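Local atomic coordinates of pyruvate kinase (Cryptosporidium parvum, PDB entry 4DRS), a protein that probably catalyses the last step of glycolysis, transferring the phosphoryl group of phosphoenolpyruvate to ADP to give pyruvate and ATP, with magnesium and potassium. Residues His101-Ile106 against Val469-Leu474; Val393-Ile398 against Ser415-Ala420; Val408-Ala413 against Ser442-Ser447. All blocks are in the same frame, centred on the assembly; numbering follows the deposited sequence.

Contact 1: residues His101-Ile106 against Val469-Leu474; sequences HSTVGI and VKTYVL. With SO4 (sulfate ion), chain D.
T103 and T471 turn their hydroxyls toward each other by different torsions. In T103, OG1 lies beside the backbone N and opposite the carbonyl carbon (chi1 -53°), whereas in T471 it sits between the backbone N and the carbonyl carbon (chi1 58°). The two side chains cross at about a right angle, and T103 OG1 donates to T471 OG1 at 3.1 Å. T471 OG1 in turn donates to sulfate O4, 3.2 Å away, so the hydroxyls form a short relay ending on the anion.

The sulfate, probably picked up from the crystallisation liquor, lies in the gap between the two segments. T471 N also gives its hydrogen to O4 (3.1 Å), so that one residue grips this oxygen through backbone and side chain together. From the other segment T103 N bonds to sulfate O3 at 3.0 Å, nearly straight with an N-H...O angle of 164°. K470 runs extended along the anion and bends only at its last torsion, which swings NZ onto sulfate O1 at 2.8 Å. K464 adds a second lysine, and A460 of helix 457-462 packs against both threonines.

Strand 469-473 is an outer strand of the C-terminal domain's sheet, while 101-104 leads into barrel strand 105-109, so the anion bridges two domains. Two backbone N-H groups, a hydroxyl and two lysines make a pocket well suited to a tetrahedral dianion; its negative charge probably offsets that of the lysines and adds to the single direct hydrogen bond, hydroxyl to hydroxyl, between these two segments.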
ATOM      1  N   HIS A 101     -41.222 -15.812   4.767  1.00 50.97           N
ATOM      2  CA  HIS A 101     -39.850 -15.418   5.118  1.00 53.26           C
ATOM      3  C   HIS A 101     -39.041 -14.958   3.928  1.00 52.27           C
ATOM      4  O   HIS A 101     -37.828 -14.751   4.032  1.00 52.69           O
ATOM      5  CB  HIS A 101     -39.121 -16.544   5.854  1.00 56.18           C
ATOM      6  CG  HIS A 101     -39.706 -16.870   7.214  1.00 60.10           C
ATOM      7  ND1 HIS A 101     -40.106 -15.916   8.082  1.00 61.71           N
ATOM      8  CD2 HIS A 101     -39.928 -18.097   7.845  1.00 60.41           C
ATOM      9  CE1 HIS A 101     -40.577 -16.500   9.204  1.00 63.02           C
ATOM     10  NE2 HIS A 101     -40.466 -17.834   9.059  1.00 62.26           N
ATOM     11  N   SER A 102     -39.704 -14.797   2.786  1.00 49.37           N
ATOM     12  CA  SER A 102     -39.048 -14.310   1.582  1.00 47.71           C
ATOM     13  C   SER A 102     -39.732 -13.058   1.066  1.00 45.79           C
ATOM     14  O   SER A 102     -40.922 -12.848   1.297  1.00 46.27           O
ATOM     15  CB  SER A 102     -39.027 -15.387   0.493  1.00 47.61           C
ATOM     16  OG  SER A 102     -38.031 -16.362   0.765  1.00 48.40           O
ATOM     17  N   THR A 103     -38.954 -12.223   0.386  1.00 43.88           N
ATOM     18  CA  THR A 103     -39.473 -11.046  -0.297  1.00 41.88           C
ATOM     19  C   THR A 103     -39.136 -11.208  -1.772  1.00 40.12           C
ATOM     20  O   THR A 103     -37.990 -11.488  -2.119  1.00 40.64           O
ATOM     21  CB  THR A 103     -38.860  -9.746   0.268  1.00 41.70           C
ATOM     22  OG1 THR A 103     -39.030  -9.713   1.691  1.00 42.68           O
ATOM     23  CG2 THR A 103     -39.537  -8.525  -0.329  1.00 41.34           C
ATOM     24  N   VAL A 104     -40.139 -11.057  -2.633  1.00 39.10           N
ATOM     25  CA  VAL A 104     -39.939 -11.172  -4.078  1.00 37.45           C
ATOM     26  C   VAL A 104     -40.282  -9.850  -4.757  1.00 37.14           C
ATOM     27  O   VAL A 104     -41.391  -9.336  -4.601  1.00 37.44           O
ATOM     28  CB  VAL A 104     -40.783 -12.318  -4.688  1.00 36.79           C
ATOM     29  CG1 VAL A 104     -40.556 -12.429  -6.190  1.00 35.69           C
ATOM     30  CG2 VAL A 104     -40.470 -13.645  -4.008  1.00 36.69           C
ATOM     31  N   GLY A 105     -39.326  -9.299  -5.502  1.00 36.23           N
ATOM     32  CA  GLY A 105     -39.582  -8.113  -6.310  1.00 35.67           C
ATOM     33  C   GLY A 105     -40.103  -8.519  -7.675  1.00 35.76           C
ATOM     34  O   GLY A 105     -39.818  -9.623  -8.154  1.00 35.92           O
ATOM     35  N   ILE A 106     -40.874  -7.635  -8.305  1.00 35.36           N
ATOM     36  CA  ILE A 106     -41.407  -7.904  -9.642  1.00 34.72           C
ATOM     37  C   ILE A 106     -40.965  -6.830 -10.633  1.00 34.93           C
ATOM     38  O   ILE A 106     -41.123  -5.634 -10.376  1.00 34.78           O
ATOM     39  CB  ILE A 106     -42.945  -8.079  -9.646  1.00 34.07           C
ATOM     40  CG1 ILE A 106     -43.362  -9.099  -8.581  1.00 34.15           C
ATOM     41  CG2 ILE A 106     -43.424  -8.543 -11.015  1.00 33.40           C
ATOM     42  CD1 ILE A 106     -44.852  -9.203  -8.345  1.00 34.15           C
ATOM     43  N   VAL A 469     -28.368  -7.831   0.671  1.00 37.40           N
ATOM     44  CA  VAL A 469     -29.437  -7.274   1.490  1.00 37.46           C
ATOM     45  C   VAL A 469     -30.588  -8.267   1.664  1.00 39.04           C
ATOM     46  O   VAL A 469     -31.218  -8.697   0.698  1.00 39.36           O
ATOM     47  CB  VAL A 469     -29.955  -5.922   0.936  1.00 36.44           C
ATOM     48  CG1 VAL A 469     -31.040  -5.348   1.834  1.00 35.54           C
ATOM     49  CG2 VAL A 469     -28.815  -4.921   0.796  1.00 35.78           C
ATOM     50  N   LYS A 470     -30.835  -8.639   2.912  1.00 41.43           N
ATOM     51  CA  LYS A 470     -32.016  -9.407   3.276  1.00 44.05           C
ATOM     52  C   LYS A 470     -32.940  -8.447   4.019  1.00 44.18           C
ATOM     53  O   LYS A 470     -32.462  -7.544   4.708  1.00 43.93           O
ATOM     54  CB  LYS A 470     -31.630 -10.604   4.149  1.00 46.57           C
ATOM     55  CG  LYS A 470     -32.811 -11.441   4.627  1.00 51.49           C
ATOM     56  CD  LYS A 470     -32.370 -12.672   5.407  1.00 53.64           C
ATOM     57  CE  LYS A 470     -33.560 -13.532   5.814  1.00 56.16           C
ATOM     58  NZ  LYS A 470     -34.181 -14.288   4.686  1.00 57.31           N
ATOM     59  N   THR A 471     -34.249  -8.627   3.878  1.00 44.39           N
ATOM     60  CA  THR A 471     -35.204  -7.688   4.466  1.00 45.00           C
ATOM     61  C   THR A 471     -36.175  -8.319   5.471  1.00 46.66           C
ATOM     62  O   THR A 471     -36.670  -9.428   5.265  1.00 47.49           O
ATOM     63  CB  THR A 471     -36.025  -6.972   3.378  1.00 45.51           C
ATOM     64  OG1 THR A 471     -36.704  -7.948   2.580  1.00 48.41           O
ATOM     65  CG2 THR A 471     -35.128  -6.123   2.482  1.00 43.70           C
ATOM     66  N   TYR A 472     -36.432  -7.602   6.563  1.00 47.02           N
ATOM     67  CA  TYR A 472     -37.500  -7.957   7.495  1.00 48.25           C
ATOM     68  C   TYR A 472     -38.580  -6.888   7.444  1.00 47.93           C
ATOM     69  O   TYR A 472     -38.319  -5.723   7.755  1.00 46.57           O
ATOM     70  CB  TYR A 472     -36.986  -8.095   8.936  1.00 50.13           C
ATOM     71  CG  TYR A 472     -36.024  -9.246   9.203  1.00 51.89           C
ATOM     72  CD1 TYR A 472     -35.256  -9.266  10.369  1.00 52.42           C
ATOM     73  CD2 TYR A 472     -35.877 -10.309   8.302  1.00 52.40           C
ATOM     74  CE1 TYR A 472     -34.377 -10.304  10.635  1.00 52.99           C
ATOM     75  CE2 TYR A 472     -34.996 -11.350   8.560  1.00 52.98           C
ATOM     76  CZ  TYR A 472     -34.249 -11.339   9.727  1.00 53.59           C
ATOM     77  OH  TYR A 472     -33.372 -12.360  10.002  1.00 54.98           O
ATOM     78  N   VAL A 473     -39.783  -7.285   7.036  1.00 48.63           N
ATOM     79  CA  VAL A 473     -40.926  -6.378   6.995  1.00 51.10           C
ATOM     80  C   VAL A 473     -41.673  -6.421   8.327  1.00 54.33           C
ATOM     81  O   VAL A 473     -42.044  -7.495   8.807  1.00 55.27           O
ATOM     82  CB  VAL A 473     -41.897  -6.711   5.840  1.00 51.04           C
ATOM     83  CG1 VAL A 473     -43.059  -5.727   5.815  1.00 50.87           C
ATOM     84  CG2 VAL A 473     -41.168  -6.704   4.505  1.00 48.68           C
ATOM     85  N   LEU A 474     -41.888  -5.249   8.915  1.00 56.94           N
ATOM     86  CA  LEU A 474     -42.526  -5.154  10.223  1.00 60.77           C
ATOM     87  C   LEU A 474     -43.814  -4.335  10.183  1.00 64.54           C
ATOM     88  O   LEU A 474     -44.046  -3.566   9.245  1.00 64.41           O
ATOM     89  CB  LEU A 474     -41.548  -4.571  11.248  1.00 60.19           C
ATOM     90  CG  LEU A 474     -40.252  -5.362  11.476  1.00 59.67           C
ATOM     91  CD1 LEU A 474     -39.243  -4.546  12.266  1.00 58.98           C
ATOM     92  CD2 LEU A 474     -40.526  -6.690  12.171  1.00 60.89           C
TER
HETATM   93  S   SO4 D 602     -35.169 -12.063   1.810  1.00 64.51           S
HETATM   94  O1  SO4 D 602     -35.646 -12.443   3.159  1.00 66.39           O
HETATM   95  O2  SO4 D 602     -33.772 -12.515   1.622  1.00 63.05           O
HETATM   96  O3  SO4 D 602     -36.038 -12.727   0.807  1.00 66.28           O
HETATM   97  O4  SO4 D 602     -35.242 -10.587   1.674  1.00 59.06           O

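Contact 2: residues Val393-Ile398 against Ser415-Ala420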
ATOM      1  N   VAL A 393      -9.824  -5.534   1.268  1.00 52.78           N
ATOM      2  CA  VAL A 393      -9.247  -4.897   0.081  1.00 53.32           C
ATOM      3  C   VAL A 393     -10.334  -4.238  -0.762  1.00 52.47           C
ATOM      4  O   VAL A 393     -10.180  -3.091  -1.196  1.00 54.14           O
ATOM      5  CB  VAL A 393      -8.408  -5.890  -0.766  1.00 55.08           C
ATOM      6  CG1 VAL A 393      -8.104  -5.321  -2.149  1.00 54.72           C
ATOM      7  CG2 VAL A 393      -7.112  -6.237  -0.046  1.00 55.53           C
ATOM      8  N   LEU A 394     -11.434  -4.957  -0.975  1.00 50.33           N
ATOM      9  CA  LEU A 394     -12.562  -4.428  -1.737  1.00 48.64           C
ATOM     10  C   LEU A 394     -13.116  -3.159  -1.087  1.00 48.51           C
ATOM     11  O   LEU A 394     -13.412  -2.181  -1.779  1.00 48.94           O
ATOM     12  CB  LEU A 394     -13.658  -5.493  -1.897  1.00 47.19           C
ATOM     13  CG  LEU A 394     -14.929  -5.150  -2.689  1.00 46.19           C
ATOM     14  CD1 LEU A 394     -14.618  -4.648  -4.097  1.00 45.92           C
ATOM     15  CD2 LEU A 394     -15.853  -6.356  -2.738  1.00 44.68           C
ATOM     16  N   TYR A 395     -13.238  -3.182   0.240  1.00 48.17           N
ATOM     17  CA  TYR A 395     -13.738  -2.032   0.986  1.00 48.25           C
ATOM     18  C   TYR A 395     -12.890  -0.784   0.766  1.00 49.29           C
ATOM     19  O   TYR A 395     -13.424   0.290   0.492  1.00 48.56           O
ATOM     20  CB  TYR A 395     -13.832  -2.329   2.487  1.00 47.78           C
ATOM     21  CG  TYR A 395     -14.216  -1.106   3.290  1.00 47.39           C
ATOM     22  CD1 TYR A 395     -15.498  -0.561   3.183  1.00 46.73           C
ATOM     23  CD2 TYR A 395     -13.294  -0.469   4.124  1.00 47.33           C
ATOM     24  CE1 TYR A 395     -15.860   0.569   3.899  1.00 46.29           C
ATOM     25  CE2 TYR A 395     -13.645   0.665   4.846  1.00 47.61           C
ATOM     26  CZ  TYR A 395     -14.931   1.178   4.729  1.00 47.60           C
ATOM     27  OH  TYR A 395     -15.305   2.301   5.438  1.00 47.94           O
ATOM     28  N   HIS A 396     -11.573  -0.930   0.895  1.00 51.19           N
ATOM     29  CA  HIS A 396     -10.665   0.203   0.753  1.00 53.10           C
ATOM     30  C   HIS A 396     -10.657   0.765  -0.638  1.00 52.13           C
ATOM     31  O   HIS A 396     -10.553   1.977  -0.814  1.00 53.33           O
ATOM     32  CB  HIS A 396      -9.255  -0.152   1.227  1.00 57.16           C
ATOM     33  CG  HIS A 396      -9.153  -0.349   2.723  1.00 59.97           C
ATOM     34  ND1 HIS A 396      -9.408   0.640   3.603  1.00 61.57           N
ATOM     35  CD2 HIS A 396      -8.816  -1.472   3.481  1.00 61.96           C
ATOM     36  CE1 HIS A 396      -9.246   0.176   4.858  1.00 63.26           C
ATOM     37  NE2 HIS A 396      -8.884  -1.117   4.782  1.00 63.58           N
ATOM     38  N   ALA A 397     -10.791  -0.106  -1.637  1.00 51.13           N
ATOM     39  CA  ALA A 397     -10.875   0.321  -3.036  1.00 50.72           C
ATOM     40  C   ALA A 397     -12.074   1.248  -3.269  1.00 50.28           C
ATOM     41  O   ALA A 397     -11.918   2.351  -3.802  1.00 49.91           O
ATOM     42  CB  ALA A 397     -10.928  -0.886  -3.965  1.00 49.51           C
ATOM     43  N   ILE A 398     -13.259   0.806  -2.846  1.00 49.88           N
ATOM     44  CA  ILE A 398     -14.483   1.604  -2.976  1.00 49.17           C
ATOM     45  C   ILE A 398     -14.412   2.884  -2.139  1.00 49.22           C
ATOM     46  O   ILE A 398     -14.739   3.963  -2.627  1.00 49.64           O
ATOM     47  CB  ILE A 398     -15.752   0.791  -2.622  1.00 48.36           C
ATOM     48  CG1 ILE A 398     -15.878  -0.435  -3.533  1.00 48.24           C
ATOM     49  CG2 ILE A 398     -17.000   1.654  -2.749  1.00 47.19           C
ATOM     50  CD1 ILE A 398     -16.747  -1.542  -2.967  1.00 46.93           C
ATOM     51  N   SER A 415     -18.909   3.647   8.297  1.00 41.48           N
ATOM     52  CA  SER A 415     -18.504   3.349   9.657  1.00 42.64           C
ATOM     53  C   SER A 415     -19.100   2.036  10.154  1.00 42.15           C
ATOM     54  O   SER A 415     -18.455   1.319  10.917  1.00 41.89           O
ATOM     55  CB  SER A 415     -18.850   4.512  10.582  1.00 43.64           C
ATOM     56  OG  SER A 415     -18.013   5.617  10.279  1.00 44.79           O
ATOM     57  N   ALA A 416     -20.315   1.721   9.702  1.00 41.26           N
ATOM     58  CA  ALA A 416     -20.957   0.447  10.020  1.00 41.58           C
ATOM     59  C   ALA A 416     -20.145  -0.719   9.473  1.00 41.38           C
ATOM     60  O   ALA A 416     -19.917  -1.704  10.177  1.00 41.35           O
ATOM     61  CB  ALA A 416     -22.375   0.407   9.472  1.00 41.73           C
ATOM     62  N   VAL A 417     -19.698  -0.590   8.225  1.00 41.06           N
ATOM     63  CA  VAL A 417     -18.894  -1.622   7.572  1.00 41.43           C
ATOM     64  C   VAL A 417     -17.521  -1.766   8.235  1.00 42.87           C
ATOM     65  O   VAL A 417     -17.041  -2.888   8.425  1.00 43.18           O
ATOM     66  CB  VAL A 417     -18.743  -1.369   6.056  1.00 40.56           C
ATOM     67  CG1 VAL A 417     -17.810  -2.394   5.421  1.00 40.04           C
ATOM     68  CG2 VAL A 417     -20.105  -1.410   5.372  1.00 40.38           C
ATOM     69  N   GLU A 418     -16.901  -0.640   8.587  1.00 43.57           N
ATOM     70  CA  GLU A 418     -15.611  -0.668   9.278  1.00 46.16           C
ATOM     71  C   GLU A 418     -15.750  -1.281  10.677  1.00 45.82           C
ATOM     72  O   GLU A 418     -14.935  -2.119  11.074  1.00 45.25           O
ATOM     73  CB  GLU A 418     -14.983   0.729   9.360  1.00 48.39           C
ATOM     74  CG  GLU A 418     -13.496   0.710   9.688  1.00 52.39           C
ATOM     75  CD  GLU A 418     -13.025   1.957  10.419  1.00 56.66           C
ATOM     76  OE1 GLU A 418     -13.748   2.432  11.327  1.00 59.61           O
ATOM     77  OE2 GLU A 418     -11.920   2.458  10.098  1.00 57.86           O
ATOM     78  N   SER A 419     -16.789  -0.864  11.404  1.00 40.70           N
ATOM     79  CA  SER A 419     -17.090  -1.395  12.736  1.00 41.39           C
ATOM     80  C   SER A 419     -17.327  -2.899  12.736  1.00 41.07           C
ATOM     81  O   SER A 419     -16.821  -3.607  13.607  1.00 40.69           O
ATOM     82  CB  SER A 419     -18.309  -0.695  13.343  1.00 42.14           C
ATOM     83  OG  SER A 419     -17.902   0.308  14.255  1.00 45.87           O
ATOM     84  N   ALA A 420     -18.097  -3.374  11.755  1.00 40.44           N
ATOM     85  CA  ALA A 420     -18.417  -4.792  11.635  1.00 40.69           C
ATOM     86  C   ALA A 420     -17.142  -5.607  11.468  1.00 41.39           C
ATOM     87  O   ALA A 420     -17.011  -6.692  12.031  1.00 41.03           O
ATOM     88  CB  ALA A 420     -19.364  -5.029  10.471  1.00 39.15           C
TER
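Y395 of helix 391-401 reaches V417 with its ring and E418 with its hydroxyl, two successive residues of helix 408-422. Followed from its start, the second segment begins with S415, which faces away from Y395; its OG is hydrogen-bonded to S419 OG of the second subunit. A416 is directed to the sheet side of the helix.

V417 is the main apolar partner. Its CG1 approaches the tyrosine ring obliquely, 3.7 Å from Y395 CD1, with V417 CB 4.1 Å from Y395 CE1 behind it. Y395 has CG anti to its backbone N (chi1 174°), which carries the ring out from its own helix, and the two side chains run antiparallel alongside one another. On its own helix the same ring places CD2 over a face of the H396 imidazole, toward the rim.

At E418 the touch is lighter, CB lying 4.2 Å from Y395 OH. The polar ends of this pair look elsewhere: Y395 OH bonds to E418 OE2 of the second subunit, and E418 OE2 to Y395 OH of that subunit, so the tyrosine-glutamate pairing is exchanged between the two copies.

S419 returns the serine bond to S415 OG of the second subunit and also meets M520 and I522 of strand 519-524, while A416 and A420 rest on I504 of strand 502-506. Helix 408-422 is thus sandwiched, with helix 391-401 beside it, its own sheet beneath it and the second subunit against it.

Contact 3: residues Val408-Ala413 against Ser442-Ser447; sequences VPEAIA and SKYRPS
The beta-alpha-beta crossover of the C-terminal alpha/beta domain, strand 427-431 to helix 436-443 to strand 449-454, is tied to helix 408-422 by E410, which meets K443 and Y444, where the chain leads from helix 436-443 toward strand 449-454. A single carboxylate oxygen does the work, E410 OE2 accepting from both residues.

K443 is fully extended, every torsion close to 180°, and crosses E410 at about a right angle. Its NZ reaches E410 OE2 at 2.8 Å in a salt bridge, arriving on the syn side but 35° out of the carboxylate plane. The second donor is Y444 OH, modelled very close to E410 OE2 at 2.5 Å; at this resolution that length should not be pressed. The oxygen sits at the edge of the tyrosine ring, near its plane, and ring and carboxylate are turned 56° against each other. Below the charged end, E410 CG lies 3.8 Å from Y444 CE2, so aliphatic contact backs the polar one. With a cation and a phenol both on OE2, the glutamate is probably stabilised as its anion.

Around the group, V402 packs on all three side chains, and the Y444 ring also touches Y395 and V417. Beyond Y444 the chain turns at R445, whose NH2 forms a salt bridge with D357. The same guanidinium uses NH1 to bond S442 O at 2.9 Å, while R445 N takes that carbonyl oxygen from the opposite face.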
ATOM      1  N   VAL A 408     -24.106  12.647   5.469  1.00 44.02           N
ATOM      2  CA  VAL A 408     -24.160  11.930   6.747  1.00 43.05           C
ATOM      3  C   VAL A 408     -24.532  10.449   6.586  1.00 42.85           C
ATOM      4  O   VAL A 408     -23.802   9.585   7.079  1.00 43.48           O
ATOM      5  CB  VAL A 408     -25.082  12.643   7.777  1.00 43.24           C
ATOM      6  CG1 VAL A 408     -25.464  11.715   8.925  1.00 42.87           C
ATOM      7  CG2 VAL A 408     -24.407  13.896   8.311  1.00 43.13           C
ATOM      8  N   PRO A 409     -25.652  10.147   5.886  1.00 42.69           N
ATOM      9  CA  PRO A 409     -26.039   8.740   5.718  1.00 41.28           C
ATOM     10  C   PRO A 409     -24.932   7.850   5.146  1.00 40.67           C
ATOM     11  O   PRO A 409     -24.766   6.712   5.597  1.00 39.88           O
ATOM     12  CB  PRO A 409     -27.230   8.819   4.756  1.00 41.31           C
ATOM     13  CG  PRO A 409     -27.841  10.153   5.044  1.00 41.80           C
ATOM     14  CD  PRO A 409     -26.670  11.058   5.315  1.00 42.46           C
ATOM     15  N   GLU A 410     -24.178   8.355   4.173  1.00 40.61           N
ATOM     16  CA  GLU A 410     -23.109   7.556   3.578  1.00 40.12           C
ATOM     17  C   GLU A 410     -21.941   7.351   4.546  1.00 40.23           C
ATOM     18  O   GLU A 410     -21.326   6.281   4.564  1.00 40.42           O
ATOM     19  CB  GLU A 410     -22.627   8.151   2.250  1.00 40.14           C
ATOM     20  CG  GLU A 410     -21.655   7.238   1.507  1.00 40.19           C
ATOM     21  CD  GLU A 410     -21.418   7.631   0.060  1.00 40.71           C
ATOM     22  OE1 GLU A 410     -22.006   8.634  -0.406  1.00 42.41           O
ATOM     23  OE2 GLU A 410     -20.639   6.927  -0.616  1.00 39.81           O
ATOM     24  N   ALA A 411     -21.639   8.374   5.344  1.00 40.39           N
ATOM     25  CA  ALA A 411     -20.596   8.265   6.358  1.00 40.08           C
ATOM     26  C   ALA A 411     -20.962   7.219   7.414  1.00 40.24           C
ATOM     27  O   ALA A 411     -20.122   6.411   7.800  1.00 40.31           O
ATOM     28  CB  ALA A 411     -20.334   9.611   7.001  1.00 40.24           C
ATOM     29  N   ILE A 412     -22.216   7.233   7.869  1.00 40.76           N
ATOM     30  CA  ILE A 412     -22.710   6.229   8.817  1.00 41.62           C
ATOM     31  C   ILE A 412     -22.575   4.826   8.222  1.00 41.61           C
ATOM     32  O   ILE A 412     -22.159   3.891   8.916  1.00 42.64           O
ATOM     33  CB  ILE A 412     -24.178   6.494   9.238  1.00 42.45           C
ATOM     34  CG1 ILE A 412     -24.328   7.870   9.913  1.00 43.98           C
ATOM     35  CG2 ILE A 412     -24.699   5.391  10.153  1.00 42.71           C
ATOM     36  CD1 ILE A 412     -23.698   8.000  11.288  1.00 44.55           C
ATOM     37  N   ALA A 413     -22.909   4.693   6.937  1.00 41.12           N
ATOM     38  CA  ALA A 413     -22.814   3.419   6.223  1.00 40.95           C
ATOM     39  C   ALA A 413     -21.395   2.857   6.235  1.00 41.12           C
ATOM     40  O   ALA A 413     -21.200   1.686   6.565  1.00 41.14           O
ATOM     41  CB  ALA A 413     -23.318   3.563   4.794  1.00 40.62           C
ATOM     42  N   SER A 442     -24.692  -1.544   1.229  1.00 33.88           N
ATOM     43  CA  SER A 442     -24.436  -2.484   0.129  1.00 34.13           C
ATOM     44  C   SER A 442     -23.318  -2.013  -0.802  1.00 34.81           C
ATOM     45  O   SER A 442     -22.502  -2.811  -1.261  1.00 35.14           O
ATOM     46  CB  SER A 442     -25.718  -2.719  -0.676  1.00 34.44           C
ATOM     47  OG  SER A 442     -25.516  -3.707  -1.673  1.00 35.02           O
ATOM     48  N   LYS A 443     -23.292  -0.709  -1.067  1.00 35.55           N
ATOM     49  CA  LYS A 443     -22.246  -0.064  -1.861  1.00 35.82           C
ATOM     50  C   LYS A 443     -20.832  -0.341  -1.325  1.00 36.71           C
ATOM     51  O   LYS A 443     -19.875  -0.424  -2.099  1.00 37.23           O
ATOM     52  CB  LYS A 443     -22.512   1.442  -1.907  1.00 35.78           C
ATOM     53  CG  LYS A 443     -21.490   2.268  -2.671  1.00 37.83           C
ATOM     54  CD  LYS A 443     -21.801   3.754  -2.566  1.00 38.11           C
ATOM     55  CE  LYS A 443     -20.747   4.587  -3.275  1.00 39.53           C
ATOM     56  NZ  LYS A 443     -21.079   6.039  -3.217  1.00 41.14           N
ATOM     57  N   TYR A 444     -20.697  -0.492  -0.008  1.00 36.18           N
ATOM     58  CA  TYR A 444     -19.370  -0.680   0.580  1.00 36.54           C
ATOM     59  C   TYR A 444     -19.003  -2.137   0.820  1.00 37.30           C
ATOM     60  O   TYR A 444     -17.975  -2.426   1.440  1.00 38.17           O
ATOM     61  CB  TYR A 444     -19.178   0.201   1.820  1.00 36.10           C
ATOM     62  CG  TYR A 444     -19.059   1.647   1.426  1.00 36.05           C
ATOM     63  CD1 TYR A 444     -17.828   2.183   1.045  1.00 36.73           C
ATOM     64  CD2 TYR A 444     -20.185   2.469   1.372  1.00 35.98           C
ATOM     65  CE1 TYR A 444     -17.718   3.504   0.644  1.00 37.52           C
ATOM     66  CE2 TYR A 444     -20.085   3.795   0.970  1.00 36.69           C
ATOM     67  CZ  TYR A 444     -18.852   4.304   0.609  1.00 37.11           C
ATOM     68  OH  TYR A 444     -18.739   5.612   0.218  1.00 38.08           O
ATOM     69  N   ARG A 445     -19.849  -3.033   0.310  1.00 37.25           N
ATOM     70  CA  ARG A 445     -19.558  -4.467   0.182  1.00 37.69           C
ATOM     71  C   ARG A 445     -19.082  -5.172   1.460  1.00 37.72           C
ATOM     72  O   ARG A 445     -18.004  -5.776   1.477  1.00 38.00           O
ATOM     73  CB  ARG A 445     -18.571  -4.716  -0.969  1.00 38.04           C
ATOM     74  CG  ARG A 445     -19.124  -4.428  -2.360  1.00 39.26           C
ATOM     75  CD  ARG A 445     -20.247  -5.382  -2.738  1.00 39.64           C
ATOM     76  NE  ARG A 445     -20.579  -5.309  -4.161  1.00 40.72           N
ATOM     77  CZ  ARG A 445     -21.616  -4.647  -4.670  1.00 40.58           C
ATOM     78  NH1 ARG A 445     -22.447  -3.987  -3.874  1.00 40.02           N
ATOM     79  NH2 ARG A 445     -21.825  -4.649  -5.984  1.00 41.57           N
ATOM     80  N   PRO A 446     -19.888  -5.111   2.529  1.00 36.96           N
ATOM     81  CA  PRO A 446     -19.480  -5.794   3.754  1.00 37.25           C
ATOM     82  C   PRO A 446     -19.481  -7.311   3.579  1.00 38.31           C
ATOM     83  O   PRO A 446     -20.251  -7.837   2.773  1.00 39.52           O
ATOM     84  CB  PRO A 446     -20.567  -5.389   4.752  1.00 36.01           C
ATOM     85  CG  PRO A 446     -21.769  -5.138   3.912  1.00 35.76           C
ATOM     86  CD  PRO A 446     -21.238  -4.528   2.644  1.00 36.49           C
ATOM     87  N   SER A 447     -18.630  -8.011   4.323  1.00 38.68           N
ATOM     88  CA  SER A 447     -18.680  -9.468   4.329  1.00 40.18           C
ATOM     89  C   SER A 447     -19.923  -9.930   5.081  1.00 40.03           C
ATOM     90  O   SER A 447     -20.438 -11.015   4.824  1.00 40.44           O
ATOM     91  CB  SER A 447     -17.422 -10.071   4.965  1.00 41.09           C
ATOM     92  OG  SER A 447     -17.492 -10.027   6.378  1.00 40.90           O
TER

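How the contacts relate
Contacts 2 and 3 are neighbours in the C-terminal domain, their centres 8 Å apart. Both use helix 408-422, and their segments alternate along the chain: 393-398, 408-413, 415-420, 442-447. They also touch directly, Y395 and I398 packing on the backbone around K443 and Y444, and both reach the second subunit, so this helix cluster lies at the interface with the second subunit. Contact 1 closes a much longer loop that encloses the other two, joining the barrel, where its first segment lies, to the sheet of this domain. Its centre is about 20 Å from that of contact 3, with V469 packing on S442 as the bridge, and about 25 Å from that of contact 2, which it does not touch.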